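PDB 2WB7: PT26-6P from Thermococcus sp., which is of unknown function but is encoded by a mobile extrachromosomal element and combines domains of novel folds. Local coordinates for residues A[25-30]-A[228-233]. Numbering follows the deposited sequence.
Sequences HKAAAE and ATIDGG
Glu30 reaches from helix 21-34 to the loop residues 228-233, where its OE2 accepts a hydrogen bond from the backbone N of Asp231 (3.0 Å). The N-H arrives on the syn side of the carboxylate, 22° out of its plane. With CG anti to the backbone N (chi1 172°) and the chain extended beyond it, the carboxylate is carried out to the loop. One helical turn earlier lies the tight, apolar part: the Ala27 methyl meets CG2 of Ile230 at 3.9 Å, and both side chains pack on Leu254 of strand 253-261. The outer side is looser and polar. There the carboxylate of exposed Asp231 crosses that of Glu30 obliquely, OD2 2.8 Å from Glu30 OE2, the planes 36° apart; their repulsion, if both are charged, is probably offset by the salt bridge from Lys34 to Glu30 OE2. Lys34 also donates to Thr229 O, a second tie. An alanine in place of Glu30 would probably leave the Asp231 N-H without this acceptor and Lys34 without its carboxylate mate. With the type II beta turn Ile230-Gly233 pinned at its flank, helix 21-34 packs Ala27 and Ala28 over strands 253-261 and 266-272 of the eight-stranded antiparallel sheet in the second immunoglobulin-like domain.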
ATOM      1  N   HIS A  25     -15.117  -0.887  -0.899  1.00 38.80           N
ATOM      2  CA  HIS A  25     -15.132  -0.730  -2.348  1.00 38.62           C
ATOM      3  C   HIS A  25     -14.718   0.688  -2.720  1.00 38.81           C
ATOM      4  O   HIS A  25     -13.812   0.885  -3.535  1.00 38.17           O
ATOM      5  CB  HIS A  25     -16.498  -1.108  -2.921  1.00 38.06           C
ATOM      6  CG  HIS A  25     -16.731  -2.584  -2.968  1.00 37.81           C
ATOM      7  ND1 HIS A  25     -17.905  -3.168  -2.545  1.00 37.57           N
ATOM      8  CD2 HIS A  25     -15.929  -3.602  -3.371  1.00 37.85           C
ATOM      9  CE1 HIS A  25     -17.823  -4.482  -2.694  1.00 37.95           C
ATOM     10  NE2 HIS A  25     -16.635  -4.771  -3.195  1.00 38.12           N
ATOM     11  N   LYS A  26     -15.349   1.667  -2.073  1.00 39.48           N
ATOM     12  CA  LYS A  26     -15.007   3.078  -2.242  1.00 40.42           C
ATOM     13  C   LYS A  26     -13.521   3.327  -2.090  1.00 40.60           C
ATOM     14  O   LYS A  26     -12.910   3.980  -2.929  1.00 40.73           O
ATOM     15  CB  LYS A  26     -15.742   3.925  -1.204  1.00 41.01           C
ATOM     16  CG  LYS A  26     -17.128   4.310  -1.602  1.00 43.69           C
ATOM     17  CD  LYS A  26     -17.021   5.363  -2.672  1.00 48.89           C
ATOM     18  CE  LYS A  26     -16.274   6.549  -2.125  1.00 50.49           C
ATOM     19  NZ  LYS A  26     -16.984   7.034  -0.921  1.00 51.31           N
ATOM     20  N   ALA A  27     -12.946   2.816  -1.001  1.00 40.88           N
ATOM     21  CA  ALA A  27     -11.548   3.032  -0.704  1.00 40.94           C
ATOM     22  C   ALA A  27     -10.717   2.469  -1.841  1.00 41.27           C
ATOM     23  O   ALA A  27      -9.768   3.104  -2.310  1.00 41.10           O
ATOM     24  CB  ALA A  27     -11.194   2.359   0.598  1.00 41.22           C
ATOM     25  N   ALA A  28     -11.081   1.263  -2.271  1.00 41.68           N
ATOM     26  CA  ALA A  28     -10.419   0.595  -3.389  1.00 42.13           C
ATOM     27  C   ALA A  28     -10.426   1.509  -4.612  1.00 42.83           C
ATOM     28  O   ALA A  28      -9.380   1.824  -5.181  1.00 42.19           O
ATOM     29  CB  ALA A  28     -11.133  -0.692  -3.706  1.00 42.06           C
ATOM     30  N   ALA A  29     -11.627   1.924  -5.013  1.00 43.77           N
ATOM     31  CA  ALA A  29     -11.800   2.845  -6.127  1.00 44.50           C
ATOM     32  C   ALA A  29     -10.930   4.082  -5.948  1.00 45.56           C
ATOM     33  O   ALA A  29     -10.202   4.497  -6.853  1.00 45.69           O
ATOM     34  CB  ALA A  29     -13.239   3.246  -6.232  1.00 44.21           C
ATOM     35  N   GLU A  30     -11.018   4.694  -4.779  1.00 46.90           N
ATOM     36  CA  GLU A  30     -10.240   5.897  -4.525  1.00 48.06           C
ATOM     37  C   GLU A  30      -8.748   5.641  -4.684  1.00 48.51           C
ATOM     38  O   GLU A  30      -8.035   6.438  -5.283  1.00 48.90           O
ATOM     39  CB  GLU A  30     -10.537   6.440  -3.131  1.00 48.13           C
ATOM     40  CG  GLU A  30      -9.623   7.569  -2.725  1.00 49.94           C
ATOM     41  CD  GLU A  30      -9.778   7.943  -1.258  1.00 52.12           C
ATOM     42  OE1 GLU A  30     -10.706   7.411  -0.604  1.00 52.32           O
ATOM     43  OE2 GLU A  30      -8.969   8.765  -0.766  1.00 52.57           O
ATOM     44  N   ALA A 228      -0.305   6.052  -1.289  1.00 60.81           N
ATOM     45  CA  ALA A 228      -1.367   5.091  -1.023  1.00 59.48           C
ATOM     46  C   ALA A 228      -2.148   5.359   0.260  1.00 58.64           C
ATOM     47  O   ALA A 228      -2.213   4.520   1.144  1.00 58.66           O
ATOM     48  CB  ALA A 228      -0.802   3.692  -1.007  1.00 59.57           C
ATOM     49  N   THR A 229      -2.759   6.527   0.347  1.00 57.72           N
ATOM     50  CA  THR A 229      -3.560   6.889   1.495  1.00 56.66           C
ATOM     51  C   THR A 229      -5.022   6.901   1.114  1.00 56.00           C
ATOM     52  O   THR A 229      -5.368   7.402   0.059  1.00 55.93           O
ATOM     53  CB  THR A 229      -3.211   8.305   1.928  1.00 56.58           C
ATOM     54  OG1 THR A 229      -1.926   8.296   2.553  1.00 56.22           O
ATOM     55  CG2 THR A 229      -4.246   8.843   2.896  1.00 56.99           C
ATOM     56  N   ILE A 230      -5.883   6.350   1.963  1.00 55.29           N
ATOM     57  CA  ILE A 230      -7.320   6.562   1.796  1.00 54.58           C
ATOM     58  C   ILE A 230      -7.798   7.681   2.726  1.00 54.25           C
ATOM     59  O   ILE A 230      -7.320   7.816   3.847  1.00 53.88           O
ATOM     60  CB  ILE A 230      -8.138   5.285   2.031  1.00 54.46           C
ATOM     61  CG1 ILE A 230      -7.850   4.710   3.408  1.00 54.43           C
ATOM     62  CG2 ILE A 230      -7.828   4.251   0.969  1.00 54.44           C
ATOM     63  CD1 ILE A 230      -8.758   3.530   3.761  1.00 54.70           C
ATOM     64  N   ASP A 231      -8.727   8.494   2.244  1.00 54.05           N
ATOM     65  CA  ASP A 231      -9.237   9.613   3.029  1.00 54.08           C
ATOM     66  C   ASP A 231     -10.013   9.088   4.223  1.00 53.35           C
ATOM     67  O   ASP A 231     -10.983   8.338   4.063  1.00 53.56           O
ATOM     68  CB  ASP A 231     -10.168  10.497   2.190  1.00 54.64           C
ATOM     69  CG  ASP A 231      -9.455  11.175   1.025  1.00 56.58           C
ATOM     70  OD1 ASP A 231      -8.283  11.598   1.193  1.00 58.34           O
ATOM     71  OD2 ASP A 231     -10.076  11.283  -0.062  1.00 58.58           O
ATOM     72  N   GLY A 232      -9.603   9.484   5.421  1.00 52.34           N
ATOM     73  CA  GLY A 232     -10.327   9.078   6.621  1.00 50.79           C
ATOM     74  C   GLY A 232      -9.968   7.707   7.170  1.00 49.59           C
ATOM     75  O   GLY A 232     -10.486   7.312   8.223  1.00 50.16           O
ATOM     76  N   GLY A 233      -9.095   6.974   6.475  1.00 47.73           N
ATOM     77  CA  GLY A 233      -8.588   5.709   7.008  1.00 45.33           C
ATOM     78  C   GLY A 233      -7.966   5.938   8.374  1.00 43.79           C
ATOM     79  O   GLY A 233      -7.413   7.000   8.623  1.00 43.54           O
TER